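Local coordinates for BepC protein (Bartonella tribocorum, PDB 4WGJ) that probably transfers AMP from ATP to threonine or tyrosine hydroxyls of target proteins through its Fic domain, the part captured here with a bound ATP analogue, at residues A[74-82]-A[87-98]; A[142-150]-A[163-171]. All blocks are in the same frame, centred on the assembly; numbering follows the deposited sequence.

Contact 1. Residues A[74-82]-A[87-98]; sequences FEWAGHTRD and FEDGTTARMPAM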
loop_
_atom_site.group_PDB
_atom_site.type_symbol
_atom_site.label_atom_id
_atom_site.label_comp_id
_atom_site.label_asym_id
_atom_site.label_seq_id
_atom_site.Cartn_x
_atom_site.Cartn_y
_atom_site.Cartn_z
ATOM N N PHE A 74 -2.873 12.975 6.199
ATOM C CA PHE A 74 -4.299 12.763 5.966
ATOM C C PHE A 74 -5.049 12.454 7.243
ATOM O O PHE A 74 -4.619 11.608 8.037
ATOM C CB PHE A 74 -4.538 11.610 4.983
ATOM C CG PHE A 74 -3.945 11.830 3.626
ATOM C CD1 PHE A 74 -4.354 12.898 2.838
ATOM C CD2 PHE A 74 -3.002 10.950 3.127
ATOM C CE1 PHE A 74 -3.814 13.103 1.589
ATOM C CE2 PHE A 74 -2.460 11.142 1.859
ATOM C CZ PHE A 74 -2.867 12.218 1.094
ATOM N N GLU A 75 -6.197 13.108 7.418
ATOM C CA GLU A 75 -7.060 12.854 8.572
ATOM C C GLU A 75 -7.483 11.394 8.641
ATOM O O GLU A 75 -7.693 10.848 9.730
ATOM C CB GLU A 75 -8.313 13.723 8.511
ATOM C CG GLU A 75 -8.063 15.217 8.742
ATOM C CD GLU A 75 -9.356 16.015 8.769
ATOM O OE1 GLU A 75 -10.365 15.493 9.304
ATOM O OE2 GLU A 75 -9.368 17.163 8.256
ATOM N N TRP A 76 -7.644 10.784 7.470
ATOM C CA TRP A 76 -8.115 9.405 7.380
ATOM C C TRP A 76 -6.996 8.368 7.322
ATOM O O TRP A 76 -7.253 7.211 6.992
ATOM C CB TRP A 76 -9.035 9.231 6.148
ATOM C CG TRP A 76 -8.503 9.895 4.916
ATOM C CD1 TRP A 76 -8.809 11.150 4.466
ATOM C CD2 TRP A 76 -7.560 9.352 3.980
ATOM N NE1 TRP A 76 -8.121 11.418 3.303
ATOM C CE2 TRP A 76 -7.350 10.334 2.981
ATOM C CE3 TRP A 76 -6.889 8.129 3.878
ATOM C CZ2 TRP A 76 -6.480 10.134 1.898
ATOM C CZ3 TRP A 76 -6.025 7.926 2.786
ATOM C CH2 TRP A 76 -5.830 8.934 1.821
ATOM N N ALA A 77 -5.766 8.759 7.658
ATOM C CA ALA A 77 -4.660 7.787 7.660
ATOM C C ALA A 77 -5.050 6.571 8.500
ATOM O O ALA A 77 -5.592 6.725 9.596
ATOM C CB ALA A 77 -3.396 8.419 8.209
ATOM N N GLY A 78 -4.789 5.370 7.988
ATOM C CA GLY A 78 -5.147 4.158 8.707
ATOM C C GLY A 78 -6.556 3.642 8.426
ATOM O O GLY A 78 -6.902 2.533 8.834
ATOM N N HIS A 79 -7.377 4.438 7.742
ATOM C CA HIS A 79 -8.751 4.027 7.442
ATOM C C HIS A 79 -8.870 3.643 5.974
ATOM O O HIS A 79 -8.369 4.348 5.109
ATOM C CB HIS A 79 -9.737 5.146 7.744
ATOM C CG HIS A 79 -9.732 5.583 9.171
ATOM N ND1 HIS A 79 -10.812 5.400 10.007
ATOM C CD2 HIS A 79 -8.784 6.203 9.909
ATOM C CE1 HIS A 79 -10.528 5.889 11.202
ATOM N NE2 HIS A 79 -9.301 6.377 11.170
ATOM N N THR A 80 -9.550 2.541 5.699
ATOM C CA THR A 80 -9.672 2.055 4.325
ATOM C C THR A 80 -10.838 2.724 3.591
ATOM O O THR A 80 -11.783 3.217 4.220
ATOM C CB THR A 80 -9.843 0.529 4.306
ATOM O OG1 THR A 80 -10.933 0.173 5.154
ATOM C CG2 THR A 80 -8.579 -0.150 4.842
ATOM N N ARG A 81 -10.775 2.732 2.260
ATOM C CA ARG A 81 -11.691 3.534 1.456
ATOM C C ARG A 81 -13.075 2.920 1.311
ATOM O O ARG A 81 -13.959 3.545 0.729
ATOM C CB ARG A 81 -11.109 3.789 0.067
ATOM C CG ARG A 81 -10.853 2.524 -0.730
ATOM C CD ARG A 81 -10.140 2.818 -2.067
ATOM N NE ARG A 81 -9.675 1.566 -2.645
ATOM C CZ ARG A 81 -10.413 0.741 -3.390
ATOM N NH1 ARG A 81 -11.666 1.058 -3.734
ATOM N NH2 ARG A 81 -9.886 -0.401 -3.812
ATOM N N ASP A 82 -13.260 1.714 1.839
ATOM C CA ASP A 82 -14.583 1.073 1.857
ATOM C C ASP A 82 -15.401 1.492 3.065
ATOM O O ASP A 82 -16.569 1.118 3.187
ATOM C CB ASP A 82 -14.454 -0.458 1.840
ATOM C CG ASP A 82 -13.575 -1.002 2.981
ATOM O OD1 ASP A 82 -12.935 -0.198 3.692
ATOM O OD2 ASP A 82 -13.513 -2.245 3.149
ATOM N N PHE A 87 -14.646 13.947 7.831
ATOM C CA PHE A 87 -13.592 14.931 8.073
ATOM C C PHE A 87 -13.970 15.889 9.188
ATOM O O PHE A 87 -15.141 16.012 9.541
ATOM C CB PHE A 87 -13.310 15.745 6.805
ATOM C CG PHE A 87 -12.592 14.982 5.734
ATOM C CD1 PHE A 87 -13.300 14.262 4.781
ATOM C CD2 PHE A 87 -11.209 15.018 5.656
ATOM C CE1 PHE A 87 -12.634 13.567 3.781
ATOM C CE2 PHE A 87 -10.536 14.327 4.664
ATOM C CZ PHE A 87 -11.250 13.595 3.731
ATOM N N GLU A 88 -12.983 16.615 9.706
ATOM C CA GLU A 88 -13.260 17.649 10.694
ATOM C C GLU A 88 -14.174 18.718 10.103
ATOM O O GLU A 88 -14.919 19.365 10.834
ATOM C CB GLU A 88 -11.958 18.272 11.206
ATOM C CG GLU A 88 -11.123 17.316 12.051
ATOM C CD GLU A 88 -10.048 18.018 12.860
ATOM O OE1 GLU A 88 -10.121 19.258 13.006
ATOM O OE2 GLU A 88 -9.132 17.323 13.357
ATOM N N ASP A 89 -14.141 18.877 8.780
ATOM C CA ASP A 89 -14.964 19.902 8.122
ATOM C C ASP A 89 -16.440 19.496 8.033
ATOM O O ASP A 89 -17.279 20.275 7.575
ATOM C CB ASP A 89 -14.404 20.253 6.724
ATOM C CG ASP A 89 -14.525 19.120 5.703
ATOM O OD1 ASP A 89 -15.363 18.207 5.851
ATOM O OD2 ASP A 89 -13.763 19.158 4.711
ATOM N N GLY A 90 -16.748 18.276 8.466
ATOM C CA GLY A 90 -18.122 17.814 8.587
ATOM C C GLY A 90 -18.644 16.960 7.441
ATOM O O GLY A 90 -19.735 16.394 7.531
ATOM N N THR A 91 -17.878 16.876 6.359
ATOM C CA THR A 91 -18.285 16.095 5.193
ATOM C C THR A 91 -17.818 14.643 5.314
ATOM O O THR A 91 -16.848 14.353 6.013
ATOM C CB THR A 91 -17.735 16.706 3.882
ATOM O OG1 THR A 91 -16.308 16.581 3.851
ATOM C CG2 THR A 91 -18.133 18.185 3.759
ATOM N N THR A 92 -18.509 13.735 4.635
ATOM C CA THR A 92 -18.188 12.315 4.736
ATOM C C THR A 92 -17.800 11.757 3.377
ATOM O O THR A 92 -18.488 12.010 2.386
ATOM C CB THR A 92 -19.379 11.529 5.313
ATOM O OG1 THR A 92 -19.654 12.009 6.634
ATOM C CG2 THR A 92 -19.072 10.041 5.367
ATOM N N ALA A 93 -16.692 11.017 3.339
ATOM C CA ALA A 93 -16.156 10.478 2.099
ATOM C C ALA A 93 -16.060 8.948 2.133
ATOM O O ALA A 93 -15.861 8.348 3.183
ATOM C CB ALA A 93 -14.771 11.079 1.814
ATOM N N ARG A 94 -16.185 8.340 0.962
ATOM C CA ARG A 94 -15.960 6.906 0.774
ATOM C C ARG A 94 -15.596 6.696 -0.686
ATOM O O ARG A 94 -16.044 7.468 -1.545
ATOM C CB ARG A 94 -17.207 6.101 1.130
ATOM C CG ARG A 94 -16.923 4.647 1.512
ATOM C CD ARG A 94 -18.205 3.941 2.002
ATOM N NE ARG A 94 -19.082 3.507 0.915
ATOM C CZ ARG A 94 -19.061 2.293 0.379
ATOM N NH1 ARG A 94 -18.190 1.380 0.815
ATOM N NH2 ARG A 94 -19.902 1.995 -0.604
ATOM N N MET A 95 -14.811 5.664 -0.986
ATOM C CA MET A 95 -14.521 5.398 -2.387
ATOM C C MET A 95 -14.394 3.913 -2.656
ATOM O O MET A 95 -13.290 3.398 -2.786
ATOM C CB MET A 95 -13.253 6.105 -2.836
ATOM C CG MET A 95 -13.121 6.066 -4.360
ATOM S SD MET A 95 -12.050 7.353 -4.984
ATOM C CE MET A 95 -12.454 7.315 -6.730
ATOM N N PRO A 96 -15.526 3.218 -2.735
ATOM C CA PRO A 96 -15.487 1.759 -2.904
ATOM C C PRO A 96 -14.883 1.314 -4.232
ATOM O O PRO A 96 -14.388 0.193 -4.312
ATOM C CB PRO A 96 -16.967 1.362 -2.817
ATOM C CG PRO A 96 -17.690 2.594 -3.261
ATOM C CD PRO A 96 -16.910 3.715 -2.643
ATOM N N ALA A 97 -14.925 2.163 -5.256
ATOM C CA ALA A 97 -14.418 1.774 -6.571
ATOM C C ALA A 97 -13.302 2.709 -7.029
ATOM O O ALA A 97 -13.483 3.925 -7.051
ATOM C CB ALA A 97 -15.543 1.762 -7.592
ATOM N N MET A 98 -12.155 2.142 -7.389
ATOM C CA MET A 98 -11.065 2.919 -7.985
ATOM C C MET A 98 -10.533 2.152 -9.182
ATOM O O MET A 98 -10.374 0.927 -9.139
ATOM C CB MET A 98 -9.924 3.191 -6.985
ATOM C CG MET A 98 -10.323 4.047 -5.786
ATOM S SD MET A 98 -8.915 4.651 -4.801
ATOM C CE MET A 98 -8.281 5.939 -5.855
HETATM O O HOH W 1 -11.329 18.718 7.601
#
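Arg-81 carries its CG between its backbone N and carbonyl carbon (chi1 61°) and then runs extended to NE. This lays the side chain along the backbone of residues 95-97. Arg-81 NH1 gives a nearly straight hydrogen bond to Met-95 O at 3.0 Å, in the plane of both the guanidinium and the carbonyl. A second, weak bond goes from Arg-81 NH1 to Pro-96 O at 2.9 Å. Met-98 covers one face of the guanidinium, and its SD lies 3.5 Å from Arg-81 CD. The rest of the head is used too: NE bonds to His-153 O and NH2 to Ala-108 O. The group is therefore held by carbonyl oxygens on all three nitrogens, which fixes its rotation.

The backbone follows the same path. Met-95 N donates to Arg-81 O at 2.9 Å. Arg-94 bends at chi3 (79°), which turns its NH1 back to Asp-82 O at 2.9 Å. That donor stands above the carbonyl plane, not on a lone pair. Pro-96 CG lies over one face of the Arg-94 guanidinium.

At the other end, Glu-75 extends beyond CG, and its OE1 takes the N-H of Glu-88 on the syn lone pair, at 2.9 Å. OE2 receives a water hydrogen bond, and that water weakly accepts from Asp-89 N. The same carboxylate meets the edge of the Phe-87 ring. Trp-76 lies beside Phe-87, with CD1 3.5 Å from CZ and the ring planes nearly perpendicular.

A beta turn, with an Asx turn at Asp-89, closes the tip of the hairpin formed by strands 85-86 and 92-93. This hairpin, flanked by residues that touch the Fic motif at His-153 and Arg-156, is consistent with the flap of Fic domains, which commonly positions the target segment.

Contact 2. Residues A[142-150]-A[163-171]; sequences AADVFMALE and NRMFMEKLG. With ANP (phosphoaminophosphonic acid-adenylate ester), chain B; GLY (glycine), chain D.
Glu-150 OE2 accepts from Asn-163 ND2 and, over a longer 3.3 Å, from a water. The Asn-163 bond is 3.0 Å long and almost straight (176°). It lies in the amide plane but reaches OE2 from above the carboxylate plane, and the two flat groups stand nearly perpendicular. The water also accepts from Arg-164 NH1 and contacts O3' of the ATP analogue. Glu-150 OE1 accepts from that ribose O3' at 2.7 Å. The bend of Glu-150 at chi2 (-67°) helps turn the carboxylate this way, while its CG lies over one face of the Phe-146 ring.

Away from this polar end, segments 142-150 and 163-171 run roughly antiparallel (151°), their axes 10.1 Å apart at closest approach. Met-167 is a knob in a hole formed by Ala-142, Val-145, Phe-146 and Leu-149. Its CE reaches Ala-142 CB at 3.6 Å, and its sulfur lies at the edge of the Phe-146 ring, a Met-aromatic contact. Leu-149 CD1 touches Phe-166 CD1 at 3.5 Å, and the Leu-149 and Asn-163 side chains run past each other in opposite directions, CB beside the amide OD1. Leu-62 and Leu-120 close over Leu-149 from neighbouring helices.

Arg-164 passes Phe-146 with its CG and forks onto the gamma phosphate. Arg-164 NH1 bonds O3G of the analogue at 2.9 Å and Arg-164 NH2 bonds its O1G at 3.0 Å. OXT of bound glycine sits over the guanidinium face. One helix pair thus reads the ribose hydroxyl through Glu-150 and the terminal phosphate through Arg-164; Asn-163, a second-shell residue, is placed to orient the Glu-150 carboxylate.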
loop_
_atom_site.group_PDB
_atom_site.type_symbol
_atom_site.label_atom_id
_atom_site.label_comp_id
_atom_site.label_asym_id
_atom_site.label_seq_id
_atom_site.Cartn_x
_atom_site.Cartn_y
_atom_site.Cartn_z
ATOM N N ALA A 142 6.757 -13.633 -1.943
ATOM C CA ALA A 142 6.587 -12.217 -1.602
ATOM C C ALA A 142 5.969 -11.435 -2.753
ATOM O O ALA A 142 5.143 -10.552 -2.525
ATOM C CB ALA A 142 7.930 -11.596 -1.194
ATOM N N ALA A 143 6.353 -11.774 -3.985
ATOM C CA ALA A 143 5.725 -11.184 -5.165
ATOM C C ALA A 143 4.214 -11.429 -5.168
ATOM O O ALA A 143 3.439 -10.525 -5.477
ATOM C CB ALA A 143 6.343 -11.745 -6.438
ATOM N N ASP A 144 3.806 -12.654 -4.839
ATOM C CA ASP A 144 2.378 -12.990 -4.790
ATOM C C ASP A 144 1.674 -12.160 -3.714
ATOM O O ASP A 144 0.567 -11.653 -3.922
ATOM C CB ASP A 144 2.164 -14.489 -4.510
ATOM C CG ASP A 144 2.555 -15.379 -5.683
ATOM O OD1 ASP A 144 2.494 -14.924 -6.847
ATOM O OD2 ASP A 144 2.902 -16.552 -5.433
ATOM N N VAL A 145 2.310 -12.029 -2.557
ATOM C CA VAL A 145 1.707 -11.262 -1.467
ATOM C C VAL A 145 1.547 -9.804 -1.893
ATOM O O VAL A 145 0.510 -9.167 -1.672
ATOM C CB VAL A 145 2.564 -11.333 -0.177
ATOM C CG1 VAL A 145 2.070 -10.325 0.851
ATOM C CG2 VAL A 145 2.507 -12.724 0.404
ATOM N N PHE A 146 2.579 -9.277 -2.530
ATOM C CA PHE A 146 2.563 -7.872 -2.923
ATOM C C PHE A 146 1.500 -7.615 -3.981
ATOM O O PHE A 146 0.810 -6.592 -3.941
ATOM C CB PHE A 146 3.933 -7.462 -3.448
ATOM C CG PHE A 146 4.059 -6.002 -3.740
ATOM C CD1 PHE A 146 4.027 -5.069 -2.708
ATOM C CD2 PHE A 146 4.240 -5.560 -5.038
ATOM C CE1 PHE A 146 4.162 -3.711 -2.970
ATOM C CE2 PHE A 146 4.364 -4.209 -5.317
ATOM C CZ PHE A 146 4.339 -3.278 -4.289
ATOM N N MET A 147 1.396 -8.522 -4.950
ATOM C CA MET A 147 0.360 -8.376 -5.970
ATOM C C MET A 147 -1.035 -8.412 -5.354
ATOM O O MET A 147 -1.949 -7.714 -5.832
ATOM C CB MET A 147 0.505 -9.458 -7.050
ATOM C CG MET A 147 1.741 -9.225 -7.936
ATOM S SD MET A 147 1.872 -10.373 -9.312
ATOM C CE MET A 147 2.335 -11.877 -8.445
ATOM N N ALA A 148 -1.209 -9.215 -4.302
ATOM C CA ALA A 148 -2.503 -9.265 -3.618
ATOM C C ALA A 148 -2.786 -7.932 -2.922
ATOM O O ALA A 148 -3.901 -7.418 -2.990
ATOM C CB ALA A 148 -2.556 -10.405 -2.615
ATOM N N LEU A 149 -1.783 -7.385 -2.239
ATOM C CA LEU A 149 -1.933 -6.075 -1.611
ATOM C C LEU A 149 -2.256 -4.996 -2.631
ATOM O O LEU A 149 -3.101 -4.126 -2.391
ATOM C CB LEU A 149 -0.654 -5.692 -0.855
ATOM C CG LEU A 149 -0.391 -6.483 0.433
ATOM C CD1 LEU A 149 1.040 -6.236 0.913
ATOM C CD2 LEU A 149 -1.384 -6.096 1.533
ATOM N N GLU A 150 -1.559 -5.044 -3.761
ATOM C CA GLU A 150 -1.689 -4.014 -4.791
ATOM C C GLU A 150 -3.090 -4.066 -5.400
ATOM O O GLU A 150 -3.695 -3.023 -5.678
ATOM C CB GLU A 150 -0.608 -4.182 -5.873
ATOM C CG GLU A 150 0.754 -3.592 -5.480
ATOM C CD GLU A 150 0.731 -2.074 -5.355
ATOM O OE1 GLU A 150 0.283 -1.400 -6.312
ATOM O OE2 GLU A 150 1.149 -1.550 -4.300
ATOM N N ASN A 163 2.056 -0.593 1.183
ATOM C CA ASN A 163 2.281 -1.961 0.741
ATOM C C ASN A 163 3.772 -2.306 0.702
ATOM O O ASN A 163 4.184 -3.417 1.061
ATOM C CB ASN A 163 1.674 -2.173 -0.649
ATOM C CG ASN A 163 0.163 -2.219 -0.633
ATOM O OD1 ASN A 163 -0.453 -2.385 0.418
ATOM N ND2 ASN A 163 -0.448 -2.095 -1.819
ATOM N N ARG A 164 4.585 -1.371 0.219
ATOM C CA ARG A 164 6.027 -1.620 0.178
ATOM C C ARG A 164 6.599 -1.767 1.593
ATOM O O ARG A 164 7.420 -2.656 1.846
ATOM C CB ARG A 164 6.736 -0.517 -0.609
ATOM C CG ARG A 164 6.318 -0.563 -2.083
ATOM C CD ARG A 164 7.234 0.209 -3.008
ATOM N NE ARG A 164 7.232 1.637 -2.751
ATOM C CZ ARG A 164 6.353 2.501 -3.266
ATOM N NH1 ARG A 164 5.379 2.082 -4.077
ATOM N NH2 ARG A 164 6.458 3.790 -2.968
ATOM N N MET A 165 6.149 -0.941 2.528
ATOM C CA MET A 165 6.611 -1.102 3.907
ATOM C C MET A 165 6.142 -2.436 4.507
ATOM O O MET A 165 6.887 -3.099 5.230
ATOM C CB MET A 165 6.138 0.071 4.775
ATOM C CG MET A 165 6.527 -0.058 6.237
ATOM S SD MET A 165 8.332 -0.077 6.487
ATOM C CE MET A 165 8.756 1.539 5.862
ATOM N N PHE A 166 4.903 -2.830 4.212
ATOM C CA PHE A 166 4.423 -4.143 4.636
ATOM C C PHE A 166 5.410 -5.238 4.201
ATOM O O PHE A 166 5.727 -6.153 4.968
ATOM C CB PHE A 166 3.033 -4.391 4.049
ATOM C CG PHE A 166 2.335 -5.635 4.557
ATOM C CD1 PHE A 166 2.616 -6.886 4.014
ATOM C CD2 PHE A 166 1.327 -5.536 5.509
ATOM C CE1 PHE A 166 1.937 -8.019 4.443
ATOM C CE2 PHE A 166 0.644 -6.664 5.950
ATOM C CZ PHE A 166 0.940 -7.909 5.414
ATOM N N MET A 167 5.906 -5.128 2.974
ATOM C CA MET A 167 6.847 -6.122 2.461
ATOM C C MET A 167 8.204 -6.043 3.160
ATOM O O MET A 167 8.830 -7.071 3.411
ATOM C CB MET A 167 7.037 -5.965 0.951
ATOM C CG MET A 167 5.741 -6.125 0.130
ATOM S SD MET A 167 4.765 -7.570 0.554
ATOM C CE MET A 167 5.889 -8.921 0.186
ATOM N N GLU A 168 8.670 -4.832 3.450
ATOM C CA GLU A 168 9.924 -4.691 4.190
ATOM C C GLU A 168 9.822 -5.375 5.551
ATOM O O GLU A 168 10.751 -6.070 5.976
ATOM C CB GLU A 168 10.290 -3.221 4.396
ATOM C CG GLU A 168 10.608 -2.441 3.142
ATOM C CD GLU A 168 11.353 -1.156 3.468
ATOM O OE1 GLU A 168 12.150 -1.154 4.436
ATOM O OE2 GLU A 168 11.136 -0.147 2.777
ATOM N N LYS A 169 8.696 -5.162 6.235
ATOM C CA LYS A 169 8.525 -5.712 7.581
ATOM C C LYS A 169 8.340 -7.223 7.523
ATOM O O LYS A 169 8.853 -7.952 8.370
ATOM C CB LYS A 169 7.332 -5.054 8.303
ATOM C CG LYS A 169 7.402 -3.527 8.386
ATOM C CD LYS A 169 8.628 -3.039 9.143
ATOM C CE LYS A 169 8.588 -3.439 10.602
ATOM N NZ LYS A 169 9.812 -2.932 11.297
ATOM N N LEU A 170 7.602 -7.698 6.524
ATOM C CA LEU A 170 7.452 -9.130 6.310
ATOM C C LEU A 170 8.823 -9.782 6.071
ATOM O O LEU A 170 9.137 -10.816 6.656
ATOM C CB LEU A 170 6.511 -9.398 5.125
ATOM C CG LEU A 170 6.130 -10.862 4.878
ATOM C CD1 LEU A 170 5.411 -11.479 6.082
ATOM C CD2 LEU A 170 5.264 -10.970 3.607
ATOM N N GLY A 171 9.643 -9.161 5.229
ATOM C CA GLY A 171 10.990 -9.650 4.998
ATOM C C GLY A 171 11.803 -9.679 6.282
ATOM O O GLY A 171 12.481 -10.676 6.586
HETATM P PG ANP B . 3.537 5.659 -4.870
HETATM O O1G ANP B . 4.676 6.065 -3.860
HETATM O O2G ANP B . 3.925 6.187 -6.223
HETATM O O3G ANP B . 3.442 4.091 -4.907
HETATM P PB ANP B . 1.059 5.949 -3.235
HETATM O O1B ANP B . 1.915 5.433 -2.125
HETATM O O2B ANP B . 0.201 7.175 -2.804
HETATM N N3B ANP B . 2.033 6.414 -4.531
HETATM P PA ANP B . -1.245 5.032 -4.559
HETATM O O1A ANP B . -1.118 6.178 -5.500
HETATM O O2A ANP B . -2.523 4.982 -3.731
HETATM O O3A ANP B . 0.034 4.826 -3.633
HETATM O "O5'" ANP B . -1.119 3.696 -5.408
HETATM C "C5'" ANP B . 0.017 3.543 -6.293
HETATM C "C4'" ANP B . 0.200 2.099 -6.688
HETATM O "O4'" ANP B . -0.685 1.780 -7.795
HETATM C "C3'" ANP B . 1.620 1.765 -7.158
HETATM O "O3'" ANP B . 2.085 0.520 -6.643
HETATM C "C2'" ANP B . 1.474 1.737 -8.682
HETATM O "O2'" ANP B . 2.454 0.926 -9.321
HETATM C "C1'" ANP B . 0.070 1.156 -8.817
HETATM N N9 ANP B . -0.543 1.419 -10.117
HETATM C C8 ANP B . -0.439 2.565 -10.864
HETATM N N7 ANP B . -1.074 2.515 -12.011
HETATM C C5 ANP B . -1.635 1.246 -12.022
HETATM C C6 ANP B . -2.431 0.565 -12.965
HETATM N N6 ANP B . -2.822 1.098 -14.125
HETATM N N1 ANP B . -2.819 -0.695 -12.669
HETATM C C2 ANP B . -2.426 -1.233 -11.512
HETATM N N3 ANP B . -1.677 -0.691 -10.548
HETATM C C4 ANP B . -1.313 0.556 -10.865
HETATM N N GLY D . 7.609 4.460 -6.735
HETATM C CA GLY D . 8.966 4.374 -6.227
HETATM C C GLY D . 9.300 2.978 -5.740
HETATM O O GLY D . 10.396 2.703 -5.248
HETATM O OXT GLY D . 8.466 2.078 -5.828
HETATM O O HOH W 2 3.918 0.006 -5.060
#

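Overall arrangement
Both contacts belong to one Fic domain and follow each other along the chain. Their centres are 23 Å apart and their nearest atoms about 7 Å, so they do not touch. The Fic motif, from His-153 to Arg-164, links them and ends inside contact 2. The backbone oxygen of His-153 accepts from Arg-81 of contact 1. The ATP analogue lies beside both contacts. Contact 2 binds it directly, while contact 1 comes near it through the side chain of Met-98, about 6 Å away. Lys-157, Gly-158, Asn-159, Gly-160 and Arg-161 of the motif also bond the analogue. Contact 2 thus supplies part of the nucleotide site, and contact 1 shapes the neighbouring loop and hairpin.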